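Local coordinates for glycoside hydrolase family 15, cellulose signaling associated protein envoy (Hypocrea jecorina, PDB 4WUJ) that senses blue light through a flavin-binding LOV domain of the PAS fold and probably links light signalling to the oxidative stress response, at residues I12-M15 against G16-R20. Numbering follows the deposited sequence.
Sequences IDVM and GILLR
Ile12 lays its CG2 branch 4.3 Å from CD1 of Ile17, just outside the first turn of helix 14-22, an N-capped helix that packs against the antiparallel sheet of the LOV domain. Both isoleucines also rest on Leu42 of strand 39-44, so this face of the helix is turned to the sheet. Asp13, the N-cap residue, illustrates how a side chain can serve a first-turn amide that has no carbonyl of a preceding turn to bond to. With CG anti to its own backbone N (chi1 -173°), the carboxylate folds back over the first turn, and OD1 accepts the amide of Gly16 at 2.9 Å. That N-H approaches from above the carboxylate plane, 66° out of it. The same oxygen takes a second bond from Leu34 N of the second subunit, so the cap is also part of the dimer interface. The backbone O of Asp13 receives Ile17 N, the first of the i to i+4 bonds of the helix. Val14 comes next: its O accepts Leu18 N at 2.8 Å, while its CG1 stands 4.3 Å from CD1 of Leu18. Leu40 of strand 39-44 touches both of these side chains, which extends the apolar face begun by Ile12. The side chain of Met15 leaves the helix on another side and packs on Cys36 of its own chain and on Leu18 of the second subunit. Within its own chain, its SD passes 4.3 Å from CD1 of Leu18, and its carbonyl O holds Leu19 N at 2.8 Å.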
# COMPACT_ATOMS: atom_id res chain seq x y z
N ILE C 12 0.05 -11.70 3.37
CA ILE C 12 -1.26 -11.31 2.91
C ILE C 12 -1.15 -10.51 1.64
O ILE C 12 -0.30 -9.63 1.52
CB ILE C 12 -1.92 -10.43 3.96
CG1 ILE C 12 -2.24 -11.28 5.23
CG2 ILE C 12 -3.15 -9.80 3.42
CD1 ILE C 12 -2.58 -10.44 6.42
N ASP C 13 -2.03 -10.78 0.69
CA ASP C 13 -2.03 -10.07 -0.58
C ASP C 13 -2.91 -8.83 -0.49
O ASP C 13 -3.97 -8.75 -1.09
CB ASP C 13 -2.50 -10.97 -1.72
CG ASP C 13 -2.35 -10.31 -3.10
OD1 ASP C 13 -1.73 -9.23 -3.16
OD2 ASP C 13 -2.83 -10.87 -4.11
N VAL C 14 -2.44 -7.84 0.26
CA VAL C 14 -3.23 -6.65 0.49
C VAL C 14 -3.60 -5.99 -0.82
O VAL C 14 -4.73 -5.52 -1.03
CB VAL C 14 -2.51 -5.64 1.41
CG1 VAL C 14 -3.35 -4.42 1.66
CG2 VAL C 14 -2.15 -6.31 2.75
N MET C 15 -2.67 -5.98 -1.75
CA MET C 15 -2.91 -5.19 -2.92
C MET C 15 -3.86 -5.96 -3.85
O MET C 15 -4.71 -5.35 -4.51
CB MET C 15 -1.58 -4.72 -3.54
CG MET C 15 -0.56 -4.15 -2.46
SD MET C 15 -0.54 -2.35 -2.09
CE MET C 15 1.08 -1.87 -2.68
N GLY C 16 -3.81 -7.30 -3.83
CA GLY C 16 -4.82 -8.09 -4.52
C GLY C 16 -6.24 -7.90 -3.92
O GLY C 16 -7.27 -7.95 -4.62
N ILE C 17 -6.29 -7.73 -2.60
CA ILE C 17 -7.50 -7.32 -1.89
C ILE C 17 -8.00 -5.96 -2.38
O ILE C 17 -9.17 -5.82 -2.74
CB ILE C 17 -7.21 -7.30 -0.38
CG1 ILE C 17 -7.28 -8.72 0.16
CG2 ILE C 17 -8.14 -6.36 0.35
CD1 ILE C 17 -6.90 -8.84 1.58
N LEU C 18 -7.13 -4.96 -2.40
CA LEU C 18 -7.49 -3.63 -2.89
C LEU C 18 -7.94 -3.63 -4.35
O LEU C 18 -8.89 -2.98 -4.73
CB LEU C 18 -6.30 -2.68 -2.76
CG LEU C 18 -5.96 -2.37 -1.31
CD1 LEU C 18 -4.72 -1.56 -1.23
CD2 LEU C 18 -7.12 -1.63 -0.62
N LEU C 19 -7.26 -4.37 -5.18
CA LEU C 19 -7.65 -4.40 -6.55
C LEU C 19 -9.06 -4.96 -6.72
O LEU C 19 -9.85 -4.42 -7.49
CB LEU C 19 -6.65 -5.21 -7.34
CG LEU C 19 -6.70 -5.02 -8.84
CD1 LEU C 19 -6.70 -3.53 -9.21
CD2 LEU C 19 -5.52 -5.78 -9.46
N ARG C 20 -9.39 -6.04 -6.02
CA ARG C 20 -10.74 -6.62 -6.13
C ARG C 20 -11.78 -5.57 -5.72
O ARG C 20 -12.84 -5.39 -6.36
CB ARG C 20 -10.86 -7.85 -5.25
CG ARG C 20 -10.91 -9.16 -6.00
CD ARG C 20 -10.39 -10.31 -5.15
NE ARG C 20 -10.99 -10.36 -3.81
CZ ARG C 20 -10.37 -10.84 -2.74
NH1 ARG C 20 -9.13 -11.33 -2.84
NH2 ARG C 20 -10.99 -10.85 -1.57